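PDB 6Z96: TudS, which uses a [4Fe-4S] cluster to remove sulfur from thiouracil without net redox change, probably by way of a [4Fe-5S] intermediate. Local coordinates for residues Ala39-Pro51 against Val72-Leu86. Numbering follows the deposited sequence.
Sequences ALAFCPEVAGGLP and VTAEFDRGAELALGL. With SF4 (iron/sulfur cluster), chain C; EDO (1,2-ethanediol), chain E.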
loop_
_atom_site.group_PDB
_atom_site.type_symbol
_atom_site.label_atom_id
_atom_site.label_comp_id
_atom_site.label_asym_id
_atom_site.label_seq_id
_atom_site.Cartn_x
_atom_site.Cartn_y
_atom_site.Cartn_z
ATOM N N ALA A 39 -0.060 11.254 8.405
ATOM C CA ALA A 39 -0.035 10.352 7.242
ATOM C C ALA A 39 1.380 9.801 7.124
ATOM O O ALA A 39 2.262 10.502 6.622
ATOM C CB ALA A 39 -0.397 11.114 5.983
ATOM N N LEU A 40 1.607 8.591 7.631
ATOM C CA LEU A 40 2.937 8.000 7.644
ATOM C C LEU A 40 3.229 7.286 6.355
ATOM O O LEU A 40 2.588 6.298 6.031
ATOM C CB LEU A 40 3.092 7.043 8.830
ATOM C CG LEU A 40 2.877 7.644 10.242
ATOM C CD1 LEU A 40 3.294 6.647 11.300
ATOM C CD2 LEU A 40 3.683 8.941 10.440
ATOM N N ALA A 41 4.212 7.782 5.623
ATOM C CA ALA A 41 4.570 7.212 4.328
ATOM C C ALA A 41 5.244 5.881 4.503
ATOM O O ALA A 41 6.122 5.752 5.341
ATOM C CB ALA A 41 5.542 8.158 3.635
ATOM N N PHE A 42 4.892 4.920 3.635
ATOM C CA PHE A 42 5.540 3.613 3.719
ATOM C C PHE A 42 5.501 2.976 2.363
ATOM O O PHE A 42 4.463 2.995 1.712
ATOM C CB PHE A 42 4.808 2.714 4.749
ATOM C CG PHE A 42 5.543 1.414 4.994
ATOM C CD1 PHE A 42 5.156 0.246 4.354
ATOM C CD2 PHE A 42 6.648 1.375 5.819
ATOM C CE1 PHE A 42 5.867 -0.936 4.528
ATOM C CE2 PHE A 42 7.347 0.174 6.015
ATOM C CZ PHE A 42 6.942 -0.967 5.363
ATOM N N CYS A 43 6.633 2.369 1.946
ATOM C CA CYS A 43 6.640 1.614 0.685
ATOM C C CYS A 43 7.083 0.196 1.023
ATOM O O CYS A 43 8.256 -0.021 1.299
ATOM C CB CYS A 43 7.592 2.218 -0.350
ATOM S SG CYS A 43 7.772 1.174 -1.816
ATOM N N PRO A 44 6.186 -0.784 0.950
ATOM C CA PRO A 44 6.577 -2.160 1.292
ATOM C C PRO A 44 7.712 -2.718 0.442
ATOM O O PRO A 44 8.541 -3.453 0.973
ATOM C CB PRO A 44 5.283 -2.963 1.050
ATOM C CG PRO A 44 4.153 -1.933 1.214
ATOM C CD PRO A 44 4.734 -0.642 0.692
ATOM N N GLU A 45 7.746 -2.389 -0.866
ATOM C CA GLU A 45 8.787 -2.978 -1.708
ATOM C C GLU A 45 10.163 -2.441 -1.379
ATOM O O GLU A 45 11.125 -3.218 -1.312
ATOM C CB GLU A 45 8.444 -2.872 -3.176
ATOM C CG GLU A 45 7.296 -3.815 -3.457
ATOM C CD GLU A 45 6.578 -3.599 -4.777
ATOM O OE1 GLU A 45 7.239 -3.113 -5.725
ATOM O OE2 GLU A 45 5.376 -3.943 -4.887
ATOM N N VAL A 46 10.265 -1.134 -1.145
ATOM C CA VAL A 46 11.546 -0.544 -0.777
ATOM C C VAL A 46 11.918 -0.998 0.646
ATOM O O VAL A 46 13.068 -1.380 0.898
ATOM C CB VAL A 46 11.500 0.982 -0.901
ATOM C CG1 VAL A 46 12.724 1.625 -0.272
ATOM C CG2 VAL A 46 11.374 1.392 -2.372
ATOM N N ALA A 47 10.932 -1.046 1.569
ATOM C CA ALA A 47 11.234 -1.492 2.946
ATOM C C ALA A 47 11.722 -2.943 2.941
ATOM O O ALA A 47 12.600 -3.305 3.739
ATOM C CB ALA A 47 9.983 -1.376 3.817
ATOM N N GLY A 48 11.188 -3.748 2.012
ATOM C CA GLY A 48 11.523 -5.164 1.875
ATOM C C GLY A 48 12.870 -5.425 1.224
ATOM O O GLY A 48 13.304 -6.578 1.153
ATOM N N GLY A 49 13.537 -4.358 0.741
ATOM C CA GLY A 49 14.878 -4.458 0.175
ATOM C C GLY A 49 15.000 -4.382 -1.329
ATOM O O GLY A 49 16.106 -4.574 -1.859
ATOM N N LEU A 50 13.889 -4.075 -2.036
ATOM C CA LEU A 50 13.965 -3.990 -3.490
ATOM C C LEU A 50 14.457 -2.591 -3.911
ATOM O O LEU A 50 14.277 -1.596 -3.203
ATOM C CB LEU A 50 12.607 -4.292 -4.111
ATOM C CG LEU A 50 12.127 -5.730 -3.869
ATOM C CD1 LEU A 50 10.664 -5.876 -4.266
ATOM C CD2 LEU A 50 12.974 -6.711 -4.622
ATOM N N PRO A 51 15.182 -2.546 -5.047
ATOM C CA PRO A 51 15.723 -1.270 -5.521
ATOM C C PRO A 51 14.684 -0.437 -6.278
ATOM O O PRO A 51 13.556 -0.884 -6.509
ATOM C CB PRO A 51 16.852 -1.735 -6.455
ATOM C CG PRO A 51 16.245 -2.952 -7.145
ATOM C CD PRO A 51 15.485 -3.651 -5.986
ATOM N N VAL A 72 10.502 -12.891 -6.063
ATOM C CA VAL A 72 10.716 -11.789 -5.132
ATOM C C VAL A 72 9.774 -11.862 -3.942
ATOM O O VAL A 72 9.611 -10.875 -3.228
ATOM C CB VAL A 72 10.639 -10.421 -5.851
ATOM C CG1 VAL A 72 11.853 -10.252 -6.780
ATOM C CG2 VAL A 72 9.345 -10.255 -6.640
ATOM N N THR A 73 9.191 -13.038 -3.666
ATOM C CA THR A 73 8.229 -13.166 -2.569
ATOM C C THR A 73 8.888 -12.822 -1.243
ATOM O O THR A 73 8.255 -12.213 -0.393
ATOM C CB THR A 73 7.684 -14.599 -2.461
ATOM O OG1 THR A 73 7.363 -15.108 -3.767
ATOM C CG2 THR A 73 6.434 -14.658 -1.598
ATOM N N ALA A 74 10.174 -13.184 -1.053
ATOM C CA ALA A 74 10.831 -12.895 0.225
ATOM C C ALA A 74 10.788 -11.396 0.579
ATOM O O ALA A 74 10.494 -11.017 1.717
ATOM C CB ALA A 74 12.273 -13.385 0.202
ATOM N N GLU A 75 11.056 -10.552 -0.414
ATOM C CA GLU A 75 11.076 -9.111 -0.199
ATOM C C GLU A 75 9.668 -8.565 -0.027
ATOM O O GLU A 75 9.444 -7.695 0.802
ATOM C CB GLU A 75 11.770 -8.443 -1.394
ATOM C CG GLU A 75 13.268 -8.756 -1.441
ATOM C CD GLU A 75 13.684 -10.115 -1.992
ATOM O OE1 GLU A 75 12.848 -10.796 -2.630
ATOM O OE2 GLU A 75 14.851 -10.518 -1.760
ATOM N N PHE A 76 8.714 -9.091 -0.796
ATOM C CA PHE A 76 7.320 -8.649 -0.662
ATOM C C PHE A 76 6.784 -9.005 0.728
ATOM O O PHE A 76 6.088 -8.200 1.338
ATOM C CB PHE A 76 6.437 -9.304 -1.733
ATOM C CG PHE A 76 6.410 -8.506 -3.007
ATOM C CD1 PHE A 76 7.541 -8.399 -3.795
ATOM C CD2 PHE A 76 5.266 -7.831 -3.395
ATOM C CE1 PHE A 76 7.526 -7.636 -4.956
ATOM C CE2 PHE A 76 5.250 -7.076 -4.562
ATOM C CZ PHE A 76 6.378 -6.986 -5.333
ATOM N N ASP A 77 7.109 -10.214 1.219
ATOM C CA ASP A 77 6.612 -10.646 2.538
ATOM C C ASP A 77 7.284 -9.856 3.651
ATOM O O ASP A 77 6.630 -9.487 4.626
ATOM C CB ASP A 77 6.851 -12.149 2.729
ATOM C CG ASP A 77 5.967 -13.045 1.865
ATOM O OD1 ASP A 77 4.992 -12.530 1.266
ATOM O OD2 ASP A 77 6.245 -14.274 1.796
ATOM N N ARG A 78 8.581 -9.535 3.504
ATOM C CA ARG A 78 9.269 -8.696 4.481
ATOM C C ARG A 78 8.626 -7.322 4.547
ATOM O O ARG A 78 8.382 -6.808 5.638
ATOM C CB ARG A 78 10.765 -8.583 4.119
ATOM C CG ARG A 78 11.483 -7.553 5.023
ATOM C CD ARG A 78 12.985 -7.479 4.758
ATOM N NE ARG A 78 13.670 -8.427 5.632
ATOM C CZ ARG A 78 14.995 -8.523 5.742
ATOM N NH1 ARG A 78 15.787 -7.739 5.021
ATOM N NH2 ARG A 78 15.533 -9.398 6.580
ATOM N N GLY A 79 8.372 -6.718 3.386
ATOM C CA GLY A 79 7.765 -5.389 3.364
ATOM C C GLY A 79 6.366 -5.389 3.975
ATOM O O GLY A 79 6.001 -4.459 4.705
ATOM N N ALA A 80 5.583 -6.461 3.721
ATOM C CA ALA A 80 4.234 -6.542 4.332
ATOM C C ALA A 80 4.349 -6.630 5.851
ATOM O O ALA A 80 3.611 -5.940 6.568
ATOM C CB ALA A 80 3.479 -7.757 3.797
ATOM N N GLU A 81 5.278 -7.457 6.349
ATOM C CA GLU A 81 5.449 -7.590 7.801
ATOM C C GLU A 81 5.921 -6.304 8.423
ATOM O O GLU A 81 5.495 -5.967 9.537
ATOM C CB GLU A 81 6.412 -8.727 8.085
ATOM C CG GLU A 81 6.581 -9.022 9.567
ATOM C CD GLU A 81 5.388 -9.582 10.325
ATOM O OE1 GLU A 81 5.363 -9.391 11.561
ATOM O OE2 GLU A 81 4.488 -10.199 9.708
ATOM N N LEU A 82 6.783 -5.548 7.713
ATOM C CA LEU A 82 7.251 -4.264 8.242
ATOM C C LEU A 82 6.105 -3.238 8.255
ATOM O O LEU A 82 6.031 -2.408 9.173
ATOM C CB LEU A 82 8.431 -3.761 7.424
ATOM C CG LEU A 82 9.700 -4.539 7.696
ATOM C CD1 LEU A 82 10.757 -4.195 6.656
ATOM C CD2 LEU A 82 10.227 -4.252 9.117
ATOM N N ALA A 83 5.189 -3.298 7.272
ATOM C CA ALA A 83 4.020 -2.392 7.283
ATOM C C ALA A 83 3.155 -2.698 8.513
ATOM O O ALA A 83 2.749 -1.787 9.230
ATOM C CB ALA A 83 3.197 -2.557 6.009
ATOM N N LEU A 84 2.941 -3.982 8.784
ATOM C CA LEU A 84 2.171 -4.400 9.961
ATOM C C LEU A 84 2.880 -3.943 11.242
ATOM O O LEU A 84 2.226 -3.433 12.147
ATOM C CB LEU A 84 2.012 -5.930 9.959
ATOM C CG LEU A 84 1.308 -6.486 11.191
ATOM C CD1 LEU A 84 -0.121 -6.002 11.251
ATOM C CD2 LEU A 84 1.343 -8.000 11.210
ATOM N N GLY A 85 4.204 -4.097 11.297
ATOM C CA GLY A 85 4.984 -3.682 12.462
ATOM C C GLY A 85 4.857 -2.205 12.744
ATOM O O GLY A 85 4.757 -1.810 13.912
ATOM N N LEU A 86 4.844 -1.373 11.686
ATOM C CA LEU A 86 4.694 0.063 11.865
ATOM C C LEU A 86 3.288 0.369 12.401
ATOM O O LEU A 86 3.137 1.186 13.315
ATOM C CB LEU A 86 4.941 0.785 10.531
ATOM C CG LEU A 86 4.752 2.279 10.546
ATOM C CD1 LEU A 86 5.789 2.927 11.430
ATOM C CD2 LEU A 86 4.828 2.858 9.147
HETATM FE FE1 SF4 C . 4.587 0.184 -5.174
HETATM FE FE2 SF4 C . 3.640 2.493 -4.135
HETATM FE FE3 SF4 C . 5.703 1.184 -2.864
HETATM FE FE4 SF4 C . 3.148 0.176 -2.799
HETATM S S1 SF4 C . 3.930 2.143 -1.857
HETATM S S2 SF4 C . 5.051 -1.017 -3.170
HETATM S S3 SF4 C . 2.395 0.730 -4.917
HETATM S S4 SF4 C . 5.734 2.183 -4.952
HETATM C C1 EDO E . 7.928 -4.497 -8.506
HETATM O O1 EDO E . 6.588 -4.564 -8.040
HETATM C C2 EDO E . 8.808 -5.469 -7.815
HETATM O O2 EDO E . 10.073 -5.631 -8.456
#
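Pro44 and Gly48, in the tight turn of chain after strand 39-42, lie directly on Gly79 of helix 73-90, and no conventional hydrogen bond joins the two segments. The CA atoms of Pro44 and Gly79 are 4.0 Å apart, and two CA-H...O contacts run in opposite directions, Gly79 CA to Pro44 O at 3.2 Å and Gly48 CA to Glu75 O at 3.4 Å. A CB on Gly79 would collide with Pro44 O and one on Gly48 with Glu75 O, so this close backbone approach depends on both glycines. Beside it, Phe42, with CG anti to its backbone N (chi1 -173°), lays one ring face over Ala83 CA, 4.0 Å from the ring centroid, while Gly79 O meets the ring edge. Toward the other end, Leu50 CD1 reaches Phe76 CE1 at 3.7 Å. Packing is looser along the solvent-facing flank, where Leu82 CD1 lies 4.1 Å from Ala47 CB and the aliphatic part of Arg78 passes Gly48. The inner flank faces the iron-sulfur cluster: Cys43 SG binds its iron FE3 at 2.3 Å and also accepts the capping bond from Val46 N. Next to this ligand, Glu45 sets CG over one face of the Phe76 ring, its carboxylate plane tilted 36° from the ring. OE1 forms a salt bridge with Arg54 and takes a hydrogen bond from O1 of an ethanediol, probably from the crystallisation liquor, while OE2 is hydrogen-bonded to Ser103. Replacing this glutamate by an alanine is likely to leave Arg54 and Ser103 without this partner and take the CH-pi contact from the Phe76 face. The helix thus meets the cluster-binding turn through apolar and CH contacts, whereas polar bonds from elsewhere in the fold orient the Glu45 carboxylate near the bound H2S, consistent with this residue lining the place where the sulfur is received.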